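Local coordinates for LPXTG cell wall anchor domain-containing protein (Lactobacillus rhamnosus, PDB 7CBS) that serves as SpaB, the adhesive basal pilin of SpaCBA pili, and probably joins the pilus to the bacterial cell wall, at residues P26-K35 and Q116-L126; Y71-L80 and A91-P102. All blocks are in the same frame, centred on the assembly; numbering follows the deposited sequence.

Contact 1: P26-K35 and Q116-L126. With MG (magnesium ion), chain I.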
loop_
_atom_site.group_PDB
_atom_site.type_symbol
_atom_site.label_atom_id
_atom_site.label_comp_id
_atom_site.label_asym_id
_atom_site.label_seq_id
_atom_site.Cartn_x
_atom_site.Cartn_y
_atom_site.Cartn_z
ATOM N N PRO A 26 10.719 -0.355 -0.833
ATOM C CA PRO A 26 9.497 -1.164 -0.889
ATOM C C PRO A 26 9.480 -2.288 0.161
ATOM O O PRO A 26 10.255 -3.190 0.043
ATOM C CB PRO A 26 9.495 -1.747 -2.314
ATOM C CG PRO A 26 10.363 -0.804 -3.129
ATOM C CD PRO A 26 11.382 -0.259 -2.142
ATOM N N THR A 27 8.598 -2.189 1.161
ATOM C CA THR A 27 8.545 -3.078 2.356
ATOM C C THR A 27 7.205 -3.821 2.405
ATOM O O THR A 27 7.179 -4.924 2.968
ATOM C CB THR A 27 8.771 -2.279 3.651
ATOM O OG1 THR A 27 9.918 -1.449 3.458
ATOM C CG2 THR A 27 8.952 -3.170 4.859
ATOM N N THR A 28 6.120 -3.227 1.884
ATOM C CA THR A 28 4.739 -3.762 1.954
ATOM C C THR A 28 4.005 -3.565 0.623
ATOM O O THR A 28 4.415 -2.691 -0.177
ATOM C CB THR A 28 3.904 -3.060 3.029
ATOM O OG1 THR A 28 3.774 -1.697 2.617
ATOM C CG2 THR A 28 4.496 -3.151 4.419
ATOM N N VAL A 29 2.928 -4.333 0.429
ATOM C CA VAL A 29 2.001 -4.213 -0.733
ATOM C C VAL A 29 0.560 -4.317 -0.214
ATOM O O VAL A 29 0.345 -4.907 0.869
ATOM C CB VAL A 29 2.307 -5.277 -1.807
ATOM C CG1 VAL A 29 1.737 -6.639 -1.450
ATOM C CG2 VAL A 29 1.835 -4.842 -3.186
ATOM N N ASP A 30 -0.388 -3.750 -0.961
ATOM C CA ASP A 30 -1.847 -3.872 -0.704
ATOM C C ASP A 30 -2.400 -4.965 -1.615
ATOM O O ASP A 30 -2.030 -4.987 -2.798
ATOM C CB ASP A 30 -2.567 -2.539 -0.933
ATOM C CG ASP A 30 -2.074 -1.434 -0.015
ATOM O OD1 ASP A 30 -1.467 -1.769 1.017
ATOM O OD2 ASP A 30 -2.296 -0.248 -0.338
ATOM N N VAL A 31 -3.232 -5.851 -1.064
ATOM C CA VAL A 31 -3.935 -6.930 -1.820
ATOM C C VAL A 31 -5.440 -6.719 -1.654
ATOM O O VAL A 31 -5.921 -6.768 -0.503
ATOM C CB VAL A 31 -3.522 -8.337 -1.351
ATOM C CG1 VAL A 31 -4.394 -9.410 -1.988
ATOM C CG2 VAL A 31 -2.047 -8.607 -1.609
ATOM N N VAL A 32 -6.138 -6.483 -2.766
ATOM C CA VAL A 32 -7.625 -6.405 -2.830
ATOM C C VAL A 32 -8.120 -7.659 -3.559
ATOM O O VAL A 32 -7.742 -7.852 -4.729
ATOM C CB VAL A 32 -8.087 -5.105 -3.515
ATOM C CG1 VAL A 32 -9.573 -4.846 -3.298
ATOM C CG2 VAL A 32 -7.271 -3.913 -3.038
ATOM N N LEU A 33 -8.874 -8.512 -2.860
ATOM C CA LEU A 33 -9.589 -9.676 -3.447
ATOM C C LEU A 33 -10.980 -9.220 -3.891
ATOM O O LEU A 33 -11.676 -8.604 -3.064
ATOM C CB LEU A 33 -9.683 -10.798 -2.411
ATOM C CG LEU A 33 -9.948 -12.174 -3.013
ATOM C CD1 LEU A 33 -9.413 -13.274 -2.109
ATOM C CD2 LEU A 33 -11.429 -12.359 -3.301
ATOM N N HIS A 34 -11.362 -9.527 -5.135
ATOM C CA HIS A 34 -12.683 -9.197 -5.736
ATOM C C HIS A 34 -13.541 -10.465 -5.827
ATOM O O HIS A 34 -13.190 -11.358 -6.621
ATOM C CB HIS A 34 -12.508 -8.557 -7.117
ATOM C CG HIS A 34 -11.688 -7.313 -7.125
ATOM N ND1 HIS A 34 -12.204 -6.089 -7.514
ATOM C CD2 HIS A 34 -10.381 -7.103 -6.849
ATOM C CE1 HIS A 34 -11.254 -5.177 -7.458
ATOM N NE2 HIS A 34 -10.127 -5.773 -7.043
ATOM N N LYS A 35 -14.616 -10.536 -5.035
ATOM C CA LYS A 35 -15.656 -11.598 -5.107
ATOM C C LYS A 35 -16.813 -11.086 -5.972
ATOM O O LYS A 35 -17.660 -10.340 -5.444
ATOM C CB LYS A 35 -16.109 -11.983 -3.693
ATOM C CG LYS A 35 -17.182 -13.058 -3.606
ATOM C CD LYS A 35 -16.711 -14.435 -3.999
ATOM C CE LYS A 35 -17.804 -15.471 -3.885
ATOM N NZ LYS A 35 -17.486 -16.696 -4.657
ATOM N N GLN A 116 -17.488 -2.756 -4.108
ATOM C CA GLN A 116 -17.557 -3.548 -5.366
ATOM C C GLN A 116 -17.021 -4.959 -5.112
ATOM O O GLN A 116 -16.088 -5.371 -5.829
ATOM C CB GLN A 116 -16.754 -2.847 -6.467
ATOM C CG GLN A 116 -17.242 -1.441 -6.781
ATOM C CD GLN A 116 -18.686 -1.420 -7.217
ATOM O OE1 GLN A 116 -19.105 -2.202 -8.071
ATOM N NE2 GLN A 116 -19.460 -0.517 -6.636
ATOM N N GLY A 117 -17.597 -5.667 -4.132
ATOM C CA GLY A 117 -17.188 -7.027 -3.727
ATOM C C GLY A 117 -15.707 -7.104 -3.404
ATOM O O GLY A 117 -15.100 -8.142 -3.718
ATOM N N GLU A 118 -15.156 -6.053 -2.785
ATOM C CA GLU A 118 -13.702 -5.886 -2.510
ATOM C C GLU A 118 -13.400 -6.252 -1.053
ATOM O O GLU A 118 -14.108 -5.751 -0.159
ATOM C CB GLU A 118 -13.271 -4.439 -2.760
ATOM C CG GLU A 118 -12.921 -4.133 -4.200
ATOM C CD GLU A 118 -12.846 -2.646 -4.508
ATOM O OE1 GLU A 118 -13.811 -1.941 -4.163
ATOM O OE2 GLU A 118 -11.833 -2.191 -5.090
ATOM N N ALA A 119 -12.377 -7.085 -0.837
ATOM C CA ALA A 119 -11.775 -7.394 0.481
ATOM C C ALA A 119 -10.352 -6.827 0.504
ATOM O O ALA A 119 -9.478 -7.407 -0.175
ATOM C CB ALA A 119 -11.788 -8.882 0.721
ATOM N N TYR A 120 -10.144 -5.734 1.246
ATOM C CA TYR A 120 -8.892 -4.933 1.260
ATOM C C TYR A 120 -7.954 -5.460 2.351
ATOM O O TYR A 120 -8.356 -5.493 3.531
ATOM C CB TYR A 120 -9.211 -3.450 1.464
ATOM C CG TYR A 120 -7.999 -2.563 1.585
ATOM C CD1 TYR A 120 -7.350 -2.402 2.802
ATOM C CD2 TYR A 120 -7.491 -1.886 0.486
ATOM C CE1 TYR A 120 -6.228 -1.600 2.922
ATOM C CE2 TYR A 120 -6.365 -1.080 0.585
ATOM C CZ TYR A 120 -5.739 -0.930 1.813
ATOM O OH TYR A 120 -4.640 -0.130 1.937
ATOM N N PHE A 121 -6.739 -5.851 1.955
ATOM C CA PHE A 121 -5.630 -6.270 2.853
ATOM C C PHE A 121 -4.444 -5.327 2.645
ATOM O O PHE A 121 -3.637 -5.574 1.725
ATOM C CB PHE A 121 -5.225 -7.719 2.579
ATOM C CG PHE A 121 -6.307 -8.739 2.825
ATOM C CD1 PHE A 121 -6.513 -9.264 4.090
ATOM C CD2 PHE A 121 -7.110 -9.184 1.787
ATOM C CE1 PHE A 121 -7.489 -10.219 4.312
ATOM C CE2 PHE A 121 -8.091 -10.139 2.011
ATOM C CZ PHE A 121 -8.281 -10.650 3.273
ATOM N N GLY A 122 -4.359 -4.278 3.466
ATOM C CA GLY A 122 -3.324 -3.235 3.372
ATOM C C GLY A 122 -2.081 -3.606 4.159
ATOM O O GLY A 122 -2.221 -4.288 5.194
ATOM N N ASP A 123 -0.913 -3.179 3.670
ATOM C CA ASP A 123 0.406 -3.335 4.336
ATOM C C ASP A 123 0.684 -4.813 4.651
ATOM O O ASP A 123 1.074 -5.111 5.799
ATOM C CB ASP A 123 0.482 -2.438 5.573
ATOM C CG ASP A 123 0.336 -0.967 5.230
ATOM O OD1 ASP A 123 0.791 -0.583 4.128
ATOM O OD2 ASP A 123 -0.243 -0.221 6.054
ATOM N N LEU A 124 0.508 -5.699 3.669
ATOM C CA LEU A 124 1.062 -7.084 3.713
ATOM C C LEU A 124 2.559 -6.987 3.447
ATOM O O LEU A 124 2.954 -6.475 2.401
ATOM C CB LEU A 124 0.370 -7.966 2.669
ATOM C CG LEU A 124 -1.035 -8.454 3.029
ATOM C CD1 LEU A 124 -1.619 -9.296 1.906
ATOM C CD2 LEU A 124 -1.028 -9.247 4.328
ATOM N N PRO A 125 3.431 -7.408 4.396
ATOM C CA PRO A 125 4.875 -7.476 4.154
ATOM C C PRO A 125 5.278 -8.256 2.894
ATOM O O PRO A 125 4.709 -9.297 2.634
ATOM C CB PRO A 125 5.407 -8.188 5.409
ATOM C CG PRO A 125 4.423 -7.757 6.488
ATOM C CD PRO A 125 3.084 -7.776 5.779
ATOM N N LEU A 126 6.250 -7.723 2.150
ATOM C CA LEU A 126 6.843 -8.373 0.953
ATOM C C LEU A 126 7.766 -9.515 1.395
ATOM O O LEU A 126 7.931 -10.470 0.609
ATOM C CB LEU A 126 7.608 -7.331 0.130
ATOM C CG LEU A 126 6.741 -6.345 -0.645
ATOM C CD1 LEU A 126 7.623 -5.235 -1.250
ATOM C CD2 LEU A 126 5.909 -7.083 -1.707
HETATM MG MG MG I . 2.159 -0.569 2.714
HETATM O O HOH W 1 3.164 0.252 1.023
HETATM O O HOH W 2 1.144 -1.482 1.099
HETATM O O HOH W 3 1.035 1.122 2.039
#

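Contact 2: Y71-L80 and A91-P102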
loop_
_atom_site.group_PDB
_atom_site.type_symbol
_atom_site.label_atom_id
_atom_site.label_comp_id
_atom_site.label_asym_id
_atom_site.label_seq_id
_atom_site.Cartn_x
_atom_site.Cartn_y
_atom_site.Cartn_z
ATOM N N TYR A 71 -3.387 -15.872 5.375
ATOM C CA TYR A 71 -2.398 -16.604 6.212
ATOM C C TYR A 71 -1.001 -16.451 5.606
ATOM O O TYR A 71 -0.889 -16.451 4.371
ATOM C CB TYR A 71 -2.734 -18.096 6.292
ATOM C CG TYR A 71 -4.133 -18.424 6.745
ATOM C CD1 TYR A 71 -5.192 -18.414 5.852
ATOM C CD2 TYR A 71 -4.396 -18.768 8.060
ATOM C CE1 TYR A 71 -6.482 -18.718 6.260
ATOM C CE2 TYR A 71 -5.676 -19.089 8.479
ATOM C CZ TYR A 71 -6.726 -19.059 7.578
ATOM O OH TYR A 71 -7.993 -19.363 7.983
ATOM N N ASP A 72 0.018 -16.346 6.461
ATOM C CA ASP A 72 1.459 -16.411 6.093
ATOM C C ASP A 72 1.844 -17.882 5.923
ATOM O O ASP A 72 1.808 -18.605 6.934
ATOM C CB ASP A 72 2.318 -15.698 7.143
ATOM C CG ASP A 72 3.818 -15.890 6.975
ATOM O OD1 ASP A 72 4.271 -16.085 5.823
ATOM O OD2 ASP A 72 4.529 -15.846 8.005
ATOM N N VAL A 73 2.184 -18.308 4.700
ATOM C CA VAL A 73 2.595 -19.714 4.384
ATOM C C VAL A 73 4.039 -19.731 3.861
ATOM O O VAL A 73 4.419 -20.734 3.226
ATOM C CB VAL A 73 1.624 -20.377 3.381
ATOM C CG1 VAL A 73 0.187 -20.324 3.872
ATOM C CG2 VAL A 73 1.723 -19.782 1.978
ATOM N N THR A 74 4.825 -18.691 4.159
ATOM C CA THR A 74 6.184 -18.445 3.595
ATOM C C THR A 74 7.112 -19.642 3.848
ATOM O O THR A 74 7.715 -20.134 2.869
ATOM C CB THR A 74 6.817 -17.172 4.171
ATOM O OG1 THR A 74 5.943 -16.072 3.912
ATOM C CG2 THR A 74 8.181 -16.885 3.577
ATOM N N ALA A 75 7.234 -20.077 5.108
ATOM C CA ALA A 75 8.179 -21.133 5.554
ATOM C C ALA A 75 7.792 -22.479 4.933
ATOM O O ALA A 75 8.694 -23.156 4.395
ATOM C CB ALA A 75 8.216 -21.225 7.060
ATOM N N ASP A 76 6.514 -22.860 5.029
ATOM C CA ASP A 76 5.972 -24.123 4.458
ATOM C C ASP A 76 6.132 -24.094 2.935
ATOM O O ASP A 76 6.523 -25.131 2.367
ATOM C CB ASP A 76 4.510 -24.352 4.855
ATOM C CG ASP A 76 4.324 -24.714 6.320
ATOM O OD1 ASP A 76 5.292 -25.215 6.923
ATOM O OD2 ASP A 76 3.213 -24.489 6.852
ATOM N N PHE A 77 5.861 -22.948 2.307
ATOM C CA PHE A 77 5.918 -22.779 0.829
ATOM C C PHE A 77 7.335 -23.082 0.330
ATOM O O PHE A 77 7.460 -23.932 -0.562
ATOM C CB PHE A 77 5.462 -21.384 0.386
ATOM C CG PHE A 77 5.410 -21.230 -1.115
ATOM C CD1 PHE A 77 4.302 -21.652 -1.833
ATOM C CD2 PHE A 77 6.489 -20.714 -1.818
ATOM C CE1 PHE A 77 4.260 -21.539 -3.216
ATOM C CE2 PHE A 77 6.448 -20.602 -3.200
ATOM C CZ PHE A 77 5.330 -21.014 -3.899
ATOM N N TRP A 78 8.356 -22.418 0.879
ATOM C CA TRP A 78 9.764 -22.543 0.405
ATOM C C TRP A 78 10.340 -23.915 0.781
ATOM O O TRP A 78 11.246 -24.376 0.074
ATOM C CB TRP A 78 10.641 -21.404 0.936
ATOM C CG TRP A 78 10.232 -20.071 0.398
ATOM C CD1 TRP A 78 9.918 -18.952 1.112
ATOM C CD2 TRP A 78 10.049 -19.732 -0.989
ATOM N NE1 TRP A 78 9.572 -17.934 0.265
ATOM C CE2 TRP A 78 9.641 -18.385 -1.028
ATOM C CE3 TRP A 78 10.202 -20.430 -2.195
ATOM C CZ2 TRP A 78 9.378 -17.724 -2.226
ATOM C CZ3 TRP A 78 9.942 -19.775 -3.378
ATOM C CH2 TRP A 78 9.528 -18.443 -3.390
ATOM N N GLN A 79 9.821 -24.524 1.850
ATOM C CA GLN A 79 10.193 -25.887 2.305
ATOM C C GLN A 79 9.684 -26.897 1.269
ATOM O O GLN A 79 10.426 -27.843 0.960
ATOM C CB GLN A 79 9.631 -26.139 3.707
ATOM N N LEU A 80 8.477 -26.681 0.739
ATOM C CA LEU A 80 7.816 -27.554 -0.272
ATOM C C LEU A 80 8.545 -27.425 -1.613
ATOM O O LEU A 80 8.831 -28.468 -2.237
ATOM C CB LEU A 80 6.345 -27.141 -0.399
ATOM C CG LEU A 80 5.390 -27.840 0.563
ATOM C CD1 LEU A 80 4.024 -27.189 0.523
ATOM C CD2 LEU A 80 5.292 -29.317 0.231
ATOM N N ALA A 91 3.607 -26.284 -5.723
ATOM C CA ALA A 91 3.611 -25.844 -4.307
ATOM C C ALA A 91 2.430 -24.898 -4.047
ATOM O O ALA A 91 1.846 -24.959 -2.940
ATOM C CB ALA A 91 4.930 -25.186 -3.977
ATOM N N GLN A 92 2.094 -24.049 -5.023
ATOM C CA GLN A 92 0.905 -23.157 -4.975
ATOM C C GLN A 92 -0.359 -24.017 -4.879
ATOM O O GLN A 92 -1.240 -23.671 -4.076
ATOM C CB GLN A 92 0.840 -22.251 -6.207
ATOM C CG GLN A 92 1.760 -21.045 -6.122
ATOM C CD GLN A 92 1.575 -20.128 -7.303
ATOM O OE1 GLN A 92 1.920 -20.463 -8.432
ATOM N NE2 GLN A 92 1.019 -18.952 -7.047
ATOM N N THR A 93 -0.437 -25.087 -5.673
ATOM C CA THR A 93 -1.599 -26.014 -5.755
ATOM C C THR A 93 -1.706 -26.835 -4.464
ATOM O O THR A 93 -2.837 -27.034 -4.001
ATOM C CB THR A 93 -1.491 -26.924 -6.985
ATOM O OG1 THR A 93 -1.568 -26.083 -8.137
ATOM C CG2 THR A 93 -2.576 -27.977 -7.044
ATOM N N THR A 94 -0.576 -27.298 -3.920
ATOM C CA THR A 94 -0.508 -28.120 -2.680
ATOM C C THR A 94 -1.005 -27.294 -1.485
ATOM O O THR A 94 -1.822 -27.825 -0.702
ATOM C CB THR A 94 0.907 -28.672 -2.461
ATOM O OG1 THR A 94 1.194 -29.577 -3.529
ATOM C CG2 THR A 94 1.066 -29.391 -1.139
ATOM N N LEU A 95 -0.545 -26.044 -1.357
ATOM C CA LEU A 95 -0.903 -25.143 -0.227
ATOM C C LEU A 95 -2.297 -24.534 -0.434
ATOM O O LEU A 95 -2.809 -23.926 0.521
ATOM C CB LEU A 95 0.154 -24.039 -0.093
ATOM C CG LEU A 95 1.456 -24.425 0.604
ATOM C CD1 LEU A 95 2.234 -23.172 0.959
ATOM C CD2 LEU A 95 1.198 -25.267 1.850
ATOM N N SER A 96 -2.875 -24.667 -1.635
ATOM C CA SER A 96 -4.244 -24.198 -1.982
ATOM C C SER A 96 -5.285 -25.267 -1.619
ATOM O O SER A 96 -6.488 -24.948 -1.673
ATOM C CB SER A 96 -4.343 -23.825 -3.440
ATOM O OG SER A 96 -3.668 -22.600 -3.708
ATOM N N GLN A 97 -4.852 -26.484 -1.270
ATOM C CA GLN A 97 -5.749 -27.626 -0.941
ATOM C C GLN A 97 -6.420 -27.379 0.416
ATOM O O GLN A 97 -5.818 -26.687 1.258
ATOM C CB GLN A 97 -4.970 -28.943 -0.923
ATOM C CG GLN A 97 -4.317 -29.300 -2.251
ATOM C CD GLN A 97 -5.276 -29.230 -3.413
ATOM O OE1 GLN A 97 -5.511 -28.171 -3.992
ATOM N NE2 GLN A 97 -5.828 -30.376 -3.774
ATOM N N ASP A 98 -7.618 -27.941 0.609
ATOM C CA ASP A 98 -8.389 -27.871 1.880
ATOM C C ASP A 98 -7.761 -28.817 2.911
ATOM O O ASP A 98 -8.098 -28.687 4.103
ATOM C CB ASP A 98 -9.873 -28.181 1.653
ATOM C CG ASP A 98 -10.682 -26.999 1.144
ATOM O OD1 ASP A 98 -10.098 -25.921 0.954
ATOM O OD2 ASP A 98 -11.902 -27.166 0.954
ATOM N N SER A 99 -6.897 -29.737 2.466
ATOM C CA SER A 99 -6.068 -30.619 3.330
ATOM C C SER A 99 -5.172 -29.762 4.231
ATOM O O SER A 99 -5.253 -29.921 5.465
ATOM C CB SER A 99 -5.249 -31.579 2.504
ATOM O OG SER A 99 -6.078 -32.328 1.629
ATOM N N TYR A 100 -4.368 -28.880 3.625
ATOM C CA TYR A 100 -3.351 -28.032 4.304
ATOM C C TYR A 100 -4.002 -27.233 5.436
ATOM O O TYR A 100 -4.868 -26.383 5.136
ATOM C CB TYR A 100 -2.668 -27.089 3.308
ATOM C CG TYR A 100 -1.663 -26.154 3.936
ATOM C CD1 TYR A 100 -0.465 -26.629 4.449
ATOM C CD2 TYR A 100 -1.908 -24.795 4.022
ATOM C CE1 TYR A 100 0.459 -25.776 5.033
ATOM C CE2 TYR A 100 -0.996 -23.930 4.605
ATOM C CZ TYR A 100 0.187 -24.421 5.121
ATOM O OH TYR A 100 1.091 -23.565 5.684
ATOM N N GLN A 101 -3.602 -27.508 6.681
ATOM C CA GLN A 101 -4.045 -26.762 7.895
ATOM C C GLN A 101 -2.913 -25.834 8.321
ATOM O O GLN A 101 -1.943 -26.292 8.912
ATOM C CB GLN A 101 -4.454 -27.708 9.030
ATOM C CG GLN A 101 -5.191 -27.009 10.172
ATOM C CD GLN A 101 -6.337 -26.130 9.721
ATOM O OE1 GLN A 101 -7.115 -26.482 8.836
ATOM N NE2 GLN A 101 -6.456 -24.965 10.336
ATOM N N PRO A 102 -2.990 -24.511 8.029
ATOM C CA PRO A 102 -1.910 -23.587 8.392
ATOM C C PRO A 102 -1.726 -23.509 9.926
ATOM O O PRO A 102 -2.689 -23.734 10.666
ATOM C CB PRO A 102 -2.392 -22.224 7.862
ATOM C CG PRO A 102 -3.510 -22.545 6.878
ATOM C CD PRO A 102 -4.121 -23.841 7.356
HETATM O O HOH W 4 0.973 -21.469 7.088
#

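Contact 1: P26-K35 and Q116-L126
The antiparallel strand pair 28-34/118-125 carries a magnesium site at one end, where T28 and D123 come together through the ion. T28 OG1 and D123 OD1 each bind magnesium at 2.0 Å, and three waters join them. T28 OG1 lies between its backbone N and carbonyl carbon (chi1 65°), which aims the hydroxyl at the metal while CG2 stays beside the backbone N. A beta bulge between V29 and V31 shifts the register by one residue here. D30 acts from the second shell: its OD1 accepts D123 N at 3.1 Å, a nearly straight bond (166°), and also a hydrogen bond from metal-bound water 2 at 2.6 Å. Beyond the bulge regular pairing resumes, with F121 N to V31 O at 2.7 Å and A119 N to L33 O at 2.8 Å.

On the face that carries V31, L33, F121 and L124, V31 CG2 meets L124 CD1 at 3.6 Å. On the other, E118 CG sits over one face of the H34 ring, a CH-pi contact, while H34 NE2 is hydrogen-bonded to D169 OD1. The magnesium lies between subunits: D123 of the second subunit supplies its sixth ligand, and D123 OD1 here is hydrogen-bonded to T28 OG1 of that subunit, as D30 OD2 is to its S166 OG. Strand 167-170 runs parallel along the other edge of 28-34, and F121, V31 and L124 pack on F137 of strand 131-141.

Contact 2: Y71-L80 and A91-P102
This is a helix-to-helix and loop contact on the flank of the sheet: helix 74-84, leaving strand 67-72, meets helix 88-95, from A91 on, and the loop after it, chiefly through F77, L80 and V73 against L95, with Y100 hydrogen-bonded to D76. The two short helical segments are inclined at 132°, their axes approaching to 9.9 Å.

L95 is the wedge. Its CD1 faces V73 CG2 tip to tip at 3.6 Å and reaches the F77 ring at its edge, near the ring plane, while CD2 turns to L80 CD1 at 3.7 Å. F77 has CG anti to the backbone N (chi1 -175°), a torsion that swings the ring toward the second helix, where CE1 lies 3.8 Å from A91 CB. Beside this apolar layer the loop brings in Y100, whose ring is covered on one face by L95 CD2. Y100 OH donates to D76 OD2 at 2.6 Å, on the anti lone pair of that oxygen; the carboxylate plane stands nearly perpendicular to the phenol ring (88°). A water donates both to Y100 OH and to D72 O, tying the loop to the strand end. Farther along, P102 CG rests over one face of the Y71 ring, a CH-pi contact 4.3 Å from its centroid.

V73 takes the N-cap position of helix 74-84, and the turn into the helix is shaped by an Asx turn in which D72 OD1 accepts T74 N. Inward, V73 and F77 pack on V134 of strand 131-141, and F77 and L95 on V153 of strand 152-155, so both helices lie against the same sheet.

Overall arrangement
Contact 2 is nested within the chain loop that contact 1 closes, yet the two do not touch: their centres are 19 Å apart, on opposite sides of the chain's centre, and their nearest atoms are about 7 Å from each other. The mixed sheet connects them. Strand 131-141 pairs with strand 118-128 of contact 1 and with strand 67-72, which leads into the first helix of contact 2. Only contact 1 holds the metal and meets the second subunit; Y100 OH of contact 2 lies 23.2 Å from the magnesium. Contact 1 thus faces the second subunit, whereas contact 2 lies on the helical flank.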